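Local coordinates for protein enoyl-CoA hydratase (Mycobacterium smegmatis, PDB 3PE8) that probably catalyses the reversible addition of water to the double bond of 2-enoyl-CoA thioesters, as a member of the crotonase family, and binds zinc, at residues V13-R18 with D52-V57; R20-N25 with R43-A48; D47-D52 with M91-I96; I58-D63 with A98-A103. All blocks are in the same frame, centred on the assembly; numbering follows the deposited sequence.

Contact 1 (V13-R18 with D52-V57); sequences VDTTDR and DDVDVV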
# COMPACT_ATOMS: atom_id res chain seq x y z
N VAL A 13 -3.11 -40.35 3.09
CA VAL A 13 -4.22 -39.64 2.44
C VAL A 13 -5.50 -40.44 2.64
O VAL A 13 -5.55 -41.63 2.35
CB VAL A 13 -3.95 -39.43 0.92
CG1 VAL A 13 -5.10 -38.69 0.23
CG2 VAL A 13 -2.59 -38.73 0.66
N ASP A 14 -6.56 -39.77 3.12
CA ASP A 14 -7.88 -40.36 3.28
C ASP A 14 -8.90 -39.38 2.68
O ASP A 14 -8.75 -38.17 2.88
CB ASP A 14 -8.23 -40.54 4.75
CG ASP A 14 -9.66 -41.03 4.95
OD1 ASP A 14 -10.58 -40.20 5.13
OD2 ASP A 14 -9.87 -42.26 4.84
N THR A 15 -9.92 -39.89 2.02
CA THR A 15 -11.04 -39.04 1.56
C THR A 15 -12.34 -39.67 2.04
O THR A 15 -12.64 -40.81 1.69
CB THR A 15 -11.06 -38.84 0.04
OG1 THR A 15 -9.75 -38.42 -0.38
CG2 THR A 15 -12.10 -37.76 -0.35
N THR A 16 -13.05 -38.92 2.88
CA THR A 16 -14.31 -39.40 3.50
C THR A 16 -15.27 -38.21 3.56
O THR A 16 -14.87 -37.14 4.04
CB THR A 16 -14.05 -39.92 4.94
OG1 THR A 16 -13.14 -41.04 4.89
CG2 THR A 16 -15.34 -40.38 5.63
N ASP A 17 -16.49 -38.38 3.03
CA ASP A 17 -17.51 -37.34 3.11
C ASP A 17 -17.03 -36.02 2.52
O ASP A 17 -17.32 -34.90 3.05
CB ASP A 17 -18.03 -37.21 4.55
CG ASP A 17 -18.70 -38.46 5.05
OD1 ASP A 17 -18.99 -39.36 4.25
OD2 ASP A 17 -18.93 -38.52 6.28
N ARG A 18 -16.28 -36.16 1.42
CA ARG A 18 -15.77 -35.04 0.62
C ARG A 18 -14.69 -34.24 1.30
O ARG A 18 -14.38 -33.13 0.90
CB ARG A 18 -16.92 -34.18 0.06
CG ARG A 18 -17.99 -35.00 -0.70
CD ARG A 18 -19.00 -34.11 -1.43
NE ARG A 18 -18.31 -33.15 -2.31
CZ ARG A 18 -17.82 -33.42 -3.51
NH1 ARG A 18 -17.97 -34.62 -4.08
NH2 ARG A 18 -17.17 -32.47 -4.16
N ASP A 52 -12.38 -33.17 -8.11
CA ASP A 52 -13.77 -32.82 -7.93
C ASP A 52 -14.47 -33.61 -6.81
O ASP A 52 -15.56 -33.21 -6.39
CB ASP A 52 -14.57 -32.99 -9.25
CG ASP A 52 -14.21 -31.94 -10.30
OD1 ASP A 52 -13.50 -30.97 -10.00
OD2 ASP A 52 -14.66 -32.08 -11.47
N ASP A 53 -13.85 -34.68 -6.30
CA ASP A 53 -14.38 -35.45 -5.18
C ASP A 53 -14.09 -34.80 -3.81
O ASP A 53 -14.60 -35.28 -2.78
CB ASP A 53 -13.83 -36.88 -5.19
CG ASP A 53 -14.25 -37.67 -6.45
OD1 ASP A 53 -15.36 -37.43 -6.98
OD2 ASP A 53 -13.46 -38.51 -6.90
N VAL A 54 -13.34 -33.70 -3.81
CA VAL A 54 -12.88 -33.07 -2.55
C VAL A 54 -13.41 -31.66 -2.40
O VAL A 54 -13.29 -30.83 -3.33
CB VAL A 54 -11.34 -33.02 -2.52
CG1 VAL A 54 -10.82 -32.27 -1.26
CG2 VAL A 54 -10.76 -34.46 -2.62
N ASP A 55 -14.02 -31.37 -1.26
CA ASP A 55 -14.45 -30.00 -0.95
C ASP A 55 -13.54 -29.28 0.05
O ASP A 55 -13.43 -28.06 0.02
CB ASP A 55 -15.87 -29.96 -0.40
CG ASP A 55 -16.92 -30.23 -1.44
OD1 ASP A 55 -16.67 -30.07 -2.68
OD2 ASP A 55 -18.01 -30.62 -1.00
N VAL A 56 -12.98 -30.04 0.99
CA VAL A 56 -12.26 -29.50 2.15
C VAL A 56 -11.05 -30.39 2.44
O VAL A 56 -11.11 -31.62 2.21
CB VAL A 56 -13.17 -29.43 3.44
CG1 VAL A 56 -12.41 -28.93 4.67
CG2 VAL A 56 -14.41 -28.53 3.17
N VAL A 57 -9.94 -29.76 2.84
CA VAL A 57 -8.73 -30.47 3.25
C VAL A 57 -8.49 -30.29 4.76
O VAL A 57 -8.64 -29.16 5.28
CB VAL A 57 -7.48 -29.96 2.47
CG1 VAL A 57 -6.21 -30.67 2.95
CG2 VAL A 57 -7.63 -30.20 0.94
O HOH W 1 -17.46 -35.88 -6.65
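R18 and D55 form a side-on salt bridge: NE of R18 reaches OD2 of D55 at 2.9 Å, and NH2 of R18 reaches OD1 of D55 at 2.9 Å. Both bonds are nearly straight and lie close to the guanidinium plane, yet the carboxylate is met from above its own plane, the two planes being 58° apart. NH2 of R18 also donates to the carbonyl O of D52 (2.8 Å), another edge partner, while the carbonyl O of D53 sits over one face of the guanidinium. The bend in the arginine chain at chi3 (54°) turns the group back along 52-55. A water accepts from NH1 of R18 and donates to OD1 of D53 (2.6 Å) and to the carbonyl of D52.

The backbone fixes the base of this arginine, since D55 N donates to R18 O at 2.8 Å, with V56 N adding a weak bond to the same oxygen. Further out, R203 makes a second salt bridge to OD1 of D55, which should steady the negative charge. The arrangement ties the turn of the hairpin made by strands 11-16 and 19-24 to the loop where strand 56-61 begins, in the crotonase-fold sheet.

Contact 2 (R20-N25 with R43-A48); sequences RTLTLN and RALSDA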
# COMPACT_ATOMS: atom_id res chain seq x y z
N ARG A 20 -10.67 -34.43 2.48
CA ARG A 20 -9.41 -35.15 2.29
C ARG A 20 -8.49 -34.78 3.44
O ARG A 20 -8.19 -33.61 3.65
CB ARG A 20 -8.74 -34.79 0.98
CG ARG A 20 -7.41 -35.58 0.82
CD ARG A 20 -6.99 -35.73 -0.58
NE ARG A 20 -7.94 -36.51 -1.35
CZ ARG A 20 -7.92 -36.57 -2.66
NH1 ARG A 20 -6.98 -35.90 -3.34
NH2 ARG A 20 -8.83 -37.31 -3.32
N THR A 21 -8.07 -35.79 4.21
CA THR A 21 -7.14 -35.60 5.29
C THR A 21 -5.75 -36.00 4.81
O THR A 21 -5.55 -37.12 4.30
CB THR A 21 -7.55 -36.43 6.53
OG1 THR A 21 -8.90 -36.12 6.93
CG2 THR A 21 -6.58 -36.16 7.71
N LEU A 22 -4.80 -35.09 4.99
CA LEU A 22 -3.39 -35.30 4.64
C LEU A 22 -2.65 -35.35 5.97
O LEU A 22 -2.66 -34.37 6.74
CB LEU A 22 -2.89 -34.12 3.80
CG LEU A 22 -3.64 -33.84 2.49
CD1 LEU A 22 -3.06 -32.60 1.80
CD2 LEU A 22 -3.60 -35.08 1.57
N THR A 23 -2.07 -36.51 6.26
CA THR A 23 -1.39 -36.73 7.55
C THR A 23 0.11 -36.83 7.29
O THR A 23 0.56 -37.79 6.67
CB THR A 23 -1.90 -37.98 8.25
OG1 THR A 23 -3.34 -37.88 8.45
CG2 THR A 23 -1.18 -38.17 9.61
N LEU A 24 0.88 -35.84 7.77
CA LEU A 24 2.34 -35.89 7.73
C LEU A 24 2.78 -37.14 8.49
O LEU A 24 2.35 -37.35 9.61
CB LEU A 24 2.95 -34.65 8.38
CG LEU A 24 2.47 -33.27 7.90
CD1 LEU A 24 3.13 -32.21 8.79
CD2 LEU A 24 2.80 -33.02 6.43
N ASN A 25 3.58 -37.99 7.87
CA ASN A 25 3.81 -39.33 8.40
C ASN A 25 5.30 -39.72 8.45
O ASN A 25 5.73 -40.74 7.88
CB ASN A 25 2.99 -40.39 7.61
CG ASN A 25 2.93 -41.73 8.33
OD1 ASN A 25 2.80 -41.77 9.57
ND2 ASN A 25 3.04 -42.82 7.58
N ARG A 43 2.36 -31.37 -3.57
CA ARG A 43 1.64 -32.00 -4.66
C ARG A 43 0.24 -32.48 -4.23
O ARG A 43 -0.71 -32.33 -4.97
CB ARG A 43 2.45 -33.18 -5.25
CG ARG A 43 1.75 -33.91 -6.38
CD ARG A 43 2.69 -34.91 -7.06
NE ARG A 43 3.01 -36.01 -6.12
CZ ARG A 43 4.19 -36.25 -5.55
NH1 ARG A 43 5.27 -35.50 -5.79
NH2 ARG A 43 4.29 -37.28 -4.72
N ALA A 44 0.14 -33.03 -3.03
CA ALA A 44 -1.15 -33.48 -2.50
C ALA A 44 -2.15 -32.33 -2.34
O ALA A 44 -3.35 -32.50 -2.61
CB ALA A 44 -0.95 -34.24 -1.16
N LEU A 45 -1.68 -31.16 -1.95
CA LEU A 45 -2.53 -29.97 -1.87
C LEU A 45 -3.08 -29.60 -3.25
O LEU A 45 -4.30 -29.36 -3.41
CB LEU A 45 -1.80 -28.77 -1.23
CG LEU A 45 -1.58 -28.83 0.29
CD1 LEU A 45 -0.74 -27.63 0.73
CD2 LEU A 45 -2.90 -28.93 1.07
N SER A 46 -2.21 -29.58 -4.25
CA SER A 46 -2.60 -29.28 -5.61
C SER A 46 -3.57 -30.32 -6.14
O SER A 46 -4.57 -30.00 -6.80
CB SER A 46 -1.36 -29.23 -6.50
OG SER A 46 -0.73 -28.00 -6.28
N ASP A 47 -3.30 -31.57 -5.83
CA ASP A 47 -4.16 -32.65 -6.31
C ASP A 47 -5.56 -32.52 -5.67
O ASP A 47 -6.57 -32.73 -6.35
CB ASP A 47 -3.55 -34.02 -5.99
CG ASP A 47 -2.42 -34.43 -6.95
OD1 ASP A 47 -2.20 -33.83 -8.02
OD2 ASP A 47 -1.73 -35.42 -6.62
N ALA A 48 -5.61 -32.15 -4.38
CA ALA A 48 -6.88 -31.96 -3.69
C ALA A 48 -7.67 -30.81 -4.34
O ALA A 48 -8.86 -30.92 -4.55
CB ALA A 48 -6.65 -31.69 -2.18
O HOH W 2 -4.42 -35.01 -2.35
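L22 and A44 face each other where strand 20-24 and helix 43-48 run antiparallel (179°), their axes 10.2 Å apart. The leucine straddles the alanine methyl: CD2 of L22 lies 3.9 Å from CB of A44, and CD1 of L22, which also touches that methyl, goes on to meet CD2 of L45 at 3.7 Å. L45 starts out pointing away from the strand, and its branched end swings back to make this touch.

R20 lies against A48. Its CG stands opposite the backbone N (chi1 -180°), sending the chain out toward the helix, and CD of R20 comes to 4.4 Å from CB of A48 while NH1 of R20 lies 4.0 Å from CA of A48. A single water joins the two sides, accepting from NH1 of R20 (2.9 Å) and donating to O of A44 (2.7 Å). T15 accepts from NE, and D51 forms a salt bridge with NH2.

The contact packs a helix on its strand within the beta-alpha-beta unit 19-24, 35-50, 56-61. Its chemistry is divided: A44 and L45 receive L22 in apolar packing, whereas the charge of R20 is paired with D51, and T15 and a water take further N-H groups.

Contact 3 (D47-D52 with M91-I96); sequences DAQNDD and MTKPVI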
# COMPACT_ATOMS: atom_id res chain seq x y z
N ASP A 47 -3.30 -31.57 -5.83
CA ASP A 47 -4.16 -32.65 -6.31
C ASP A 47 -5.56 -32.52 -5.67
O ASP A 47 -6.57 -32.73 -6.35
CB ASP A 47 -3.55 -34.02 -5.99
CG ASP A 47 -2.42 -34.43 -6.95
OD1 ASP A 47 -2.20 -33.83 -8.02
OD2 ASP A 47 -1.73 -35.42 -6.62
N ALA A 48 -5.61 -32.15 -4.38
CA ALA A 48 -6.88 -31.96 -3.69
C ALA A 48 -7.67 -30.81 -4.34
O ALA A 48 -8.86 -30.92 -4.55
CB ALA A 48 -6.65 -31.69 -2.18
N GLN A 49 -6.97 -29.74 -4.68
CA GLN A 49 -7.62 -28.61 -5.34
C GLN A 49 -8.25 -29.01 -6.65
O GLN A 49 -9.34 -28.53 -7.02
CB GLN A 49 -6.60 -27.48 -5.56
CG GLN A 49 -7.15 -26.30 -6.32
CD GLN A 49 -8.26 -25.58 -5.59
OE1 GLN A 49 -8.25 -25.50 -4.36
NE2 GLN A 49 -9.18 -24.98 -6.35
N ASN A 50 -7.55 -29.88 -7.39
CA ASN A 50 -7.99 -30.32 -8.72
C ASN A 50 -9.02 -31.46 -8.74
O ASN A 50 -9.63 -31.75 -9.78
CB ASN A 50 -6.77 -30.71 -9.56
CG ASN A 50 -5.84 -29.54 -9.83
OD1 ASN A 50 -6.28 -28.39 -9.88
ND2 ASN A 50 -4.54 -29.83 -10.01
N ASP A 51 -9.23 -32.09 -7.59
CA ASP A 51 -10.04 -33.29 -7.51
C ASP A 51 -11.47 -32.91 -7.18
O ASP A 51 -11.76 -32.42 -6.09
CB ASP A 51 -9.48 -34.24 -6.44
CG ASP A 51 -10.10 -35.63 -6.51
OD1 ASP A 51 -11.26 -35.76 -6.98
OD2 ASP A 51 -9.39 -36.61 -6.13
N ASP A 52 -12.38 -33.17 -8.11
CA ASP A 52 -13.77 -32.82 -7.93
C ASP A 52 -14.47 -33.61 -6.81
O ASP A 52 -15.56 -33.21 -6.39
CB ASP A 52 -14.57 -32.99 -9.25
CG ASP A 52 -14.21 -31.94 -10.30
OD1 ASP A 52 -13.50 -30.97 -10.00
OD2 ASP A 52 -14.66 -32.08 -11.47
N MET A 91 -5.08 -22.10 -3.68
CA MET A 91 -6.19 -23.03 -3.45
C MET A 91 -7.44 -22.20 -3.20
O MET A 91 -7.37 -21.12 -2.59
CB MET A 91 -5.89 -23.90 -2.23
CG MET A 91 -4.75 -24.89 -2.47
SD MET A 91 -4.51 -25.88 -1.00
CE MET A 91 -5.94 -26.97 -1.09
N THR A 92 -8.59 -22.71 -3.64
CA THR A 92 -9.87 -22.10 -3.30
C THR A 92 -10.67 -22.99 -2.38
O THR A 92 -11.72 -22.56 -1.89
CB THR A 92 -10.70 -21.81 -4.52
OG1 THR A 92 -11.07 -23.03 -5.18
CG2 THR A 92 -9.93 -20.87 -5.48
N LYS A 93 -10.21 -24.22 -2.13
CA LYS A 93 -10.86 -25.12 -1.17
C LYS A 93 -10.24 -24.90 0.23
O LYS A 93 -9.03 -24.82 0.36
CB LYS A 93 -10.67 -26.57 -1.62
CG LYS A 93 -11.32 -26.86 -2.98
CD LYS A 93 -11.19 -28.28 -3.40
CE LYS A 93 -11.72 -28.46 -4.80
NZ LYS A 93 -11.45 -29.84 -5.29
N PRO A 94 -11.07 -24.87 1.27
CA PRO A 94 -10.55 -24.60 2.58
C PRO A 94 -9.61 -25.67 3.13
O PRO A 94 -9.85 -26.85 2.94
CB PRO A 94 -11.79 -24.56 3.46
CG PRO A 94 -12.92 -24.39 2.58
CD PRO A 94 -12.54 -24.89 1.25
N VAL A 95 -8.57 -25.22 3.83
CA VAL A 95 -7.59 -26.08 4.49
C VAL A 95 -7.64 -25.83 5.99
O VAL A 95 -7.41 -24.71 6.46
CB VAL A 95 -6.15 -25.83 4.00
CG1 VAL A 95 -5.16 -26.75 4.75
CG2 VAL A 95 -6.05 -26.11 2.49
N ILE A 96 -7.99 -26.86 6.74
CA ILE A 96 -8.11 -26.85 8.20
C ILE A 96 -6.88 -27.54 8.74
O ILE A 96 -6.58 -28.68 8.35
CB ILE A 96 -9.34 -27.63 8.69
CG1 ILE A 96 -10.62 -26.96 8.24
CG2 ILE A 96 -9.30 -27.74 10.28
CD1 ILE A 96 -11.86 -27.90 8.28
O HOH W 3 -12.38 -29.64 -7.98
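The flat amide of Q49 binds the backbone N-H groups of T92 and K93 and the hydroxyl of T92. At its edge, NE2 of Q49 donates almost straight and close to the amide plane to OG1 of T92, 3.0 Å away. OE1 of Q49 takes two backbone N-H groups: K93 N comes in the amide plane, on a lone pair, at 3.2 Å, whereas T92 N approaches from above that plane at 2.9 Å. Together the three bonds fix the amide's rotation. A bend at chi2 (64°) turns the glutamine toward 91-93, where its OE1 also lies against CB of M91.

K93 reaches back the other way. Extended beyond CG, it carries its ammonium to the C-terminal end of helix 35-50, where NZ of K93 donates to A48 O at 2.9 Å, in the carbonyl plane, and to Q49 O at 3.0 Å, well off that carbonyl's plane. V54 O accepts from NZ too, and a water bridges NZ to OD1 of D52, so three N-H groups must be shared among these partners. The carbonyls and the helix dipole probably stabilise the charge. The contact joins helix 35-50 to the loop leading into strand 95-99 of the crotonase-fold sheet.

Contact 4 (I58-D63 with A98-A103); sequences IVTGAD and AINGAA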
# COMPACT_ATOMS: atom_id res chain seq x y z
N ILE A 58 -8.12 -31.38 5.44
CA ILE A 58 -7.57 -31.31 6.80
C ILE A 58 -6.10 -31.70 6.73
O ILE A 58 -5.78 -32.76 6.16
CB ILE A 58 -8.33 -32.26 7.78
CG1 ILE A 58 -9.80 -31.85 7.89
CG2 ILE A 58 -7.65 -32.31 9.17
CD1 ILE A 58 -10.69 -32.86 8.62
N VAL A 59 -5.24 -30.91 7.35
CA VAL A 59 -3.83 -31.25 7.46
C VAL A 59 -3.54 -31.56 8.92
O VAL A 59 -3.90 -30.78 9.80
CB VAL A 59 -2.91 -30.10 7.00
CG1 VAL A 59 -1.41 -30.43 7.27
CG2 VAL A 59 -3.08 -29.79 5.51
N THR A 60 -2.88 -32.70 9.18
CA THR A 60 -2.54 -33.05 10.56
C THR A 60 -1.24 -33.81 10.53
O THR A 60 -0.71 -34.11 9.45
CB THR A 60 -3.70 -33.80 11.25
OG1 THR A 60 -3.52 -33.78 12.67
CG2 THR A 60 -3.87 -35.25 10.77
N GLY A 61 -0.73 -34.13 11.71
CA GLY A 61 0.49 -34.95 11.81
C GLY A 61 0.27 -36.26 12.53
O GLY A 61 -0.56 -36.34 13.45
N ALA A 62 1.05 -37.27 12.17
CA ALA A 62 1.14 -38.47 12.97
C ALA A 62 1.61 -38.10 14.37
O ALA A 62 2.51 -37.29 14.51
CB ALA A 62 2.11 -39.47 12.32
N ASP A 63 1.00 -38.66 15.41
CA ASP A 63 1.38 -38.28 16.77
C ASP A 63 2.84 -38.65 17.11
O ASP A 63 3.40 -39.58 16.52
CB ASP A 63 0.45 -38.94 17.81
CG ASP A 63 -0.83 -38.15 18.08
OD1 ASP A 63 -0.91 -36.95 17.82
OD2 ASP A 63 -1.77 -38.77 18.67
N ALA A 98 -5.27 -29.32 11.83
CA ALA A 98 -5.61 -29.96 13.11
C ALA A 98 -4.28 -30.21 13.79
O ALA A 98 -3.56 -31.18 13.48
CB ALA A 98 -6.41 -31.25 12.89
N ILE A 99 -3.93 -29.29 14.67
CA ILE A 99 -2.57 -29.29 15.26
C ILE A 99 -2.56 -30.20 16.48
O ILE A 99 -3.11 -29.86 17.54
CB ILE A 99 -2.14 -27.89 15.63
CG1 ILE A 99 -2.38 -26.88 14.48
CG2 ILE A 99 -0.64 -27.91 16.03
CD1 ILE A 99 -1.73 -27.30 13.13
N ASN A 100 -1.90 -31.35 16.33
CA ASN A 100 -1.94 -32.45 17.30
C ASN A 100 -0.82 -32.43 18.34
O ASN A 100 -0.83 -33.23 19.25
CB ASN A 100 -1.92 -33.79 16.57
CG ASN A 100 -0.69 -33.95 15.69
OD1 ASN A 100 -0.53 -33.21 14.70
ND2 ASN A 100 0.21 -34.88 16.04
N GLY A 101 0.17 -31.57 18.15
CA GLY A 101 1.36 -31.54 18.99
C GLY A 101 2.20 -30.33 18.56
O GLY A 101 1.66 -29.37 17.98
N ALA A 102 3.50 -30.40 18.84
CA ALA A 102 4.39 -29.28 18.56
C ALA A 102 4.42 -28.94 17.07
O ALA A 102 4.50 -29.82 16.21
CB ALA A 102 5.82 -29.58 19.07
N ALA A 103 4.36 -27.63 16.80
CA ALA A 103 4.44 -27.05 15.46
C ALA A 103 5.57 -26.01 15.58
O ALA A 103 5.40 -24.98 16.22
CB ALA A 103 3.13 -26.38 15.10
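V59 and A98 are joined where strands 56-61 and 95-99 run parallel in the central sheet of the crotonase fold: A98 N donates nearly straight to V59 O at 2.9 Å. This part is buried and close-packed, with CG2 of I58 on CB of A98 at 4.1 Å, and it is tight where the hydroxyl OG1 of T60 donates to A98 O at 2.7 Å. That bond depends on chi1 of -163°, which puts OG1 on the far side from the backbone N and turns it to the neighbouring strand. L184, from helix 183-195, covers I58 and T60.

Past A98 the two strands draw apart, with CA atoms 6.5 Å from each other at G61 and N100, and the N100 side chain spans the gap. Its CG sits between backbone N and carbonyl carbon (chi1 58°), directing the amide at the turn after strand 56-61. OD1 of N100 takes G61 N at 3.1 Å, a bent bond from above the amide plane. Toward the exposed end N100 meets D63, whose OD2 is hydrogen-bonded to H180. Carboxylate and amide planes are 32° apart there, and ND2 of N100 meets OD1 of D63 at 3.0 Å on the anti lone pair, the one away from OD2.

All four contacts reach the six-stranded sheet. Contact 4 is the buried one, 9 Å from the chain centre, where backbone and small polar side chains join two neighbouring parallel strands. Contacts 1 and 3 lie further out, cluster at the other end of strands 56-61 and 95-99 and share D52; contact 1 rests on an arginine-aspartate salt bridge with added carbonyl bonds, contact 3 on a lysine and an amide bonded mainly to backbone atoms. Contact 2 is mainly apolar helix-on-strand packing; it shares D47 and A48 with contact 3, and its R20 reaches D51 there and T15 of contact 1. Strand 56-61 runs through contacts 1 and 4, and its backbone bonds to strands 19-24 and 95-99 connect both with contacts 2 and 3.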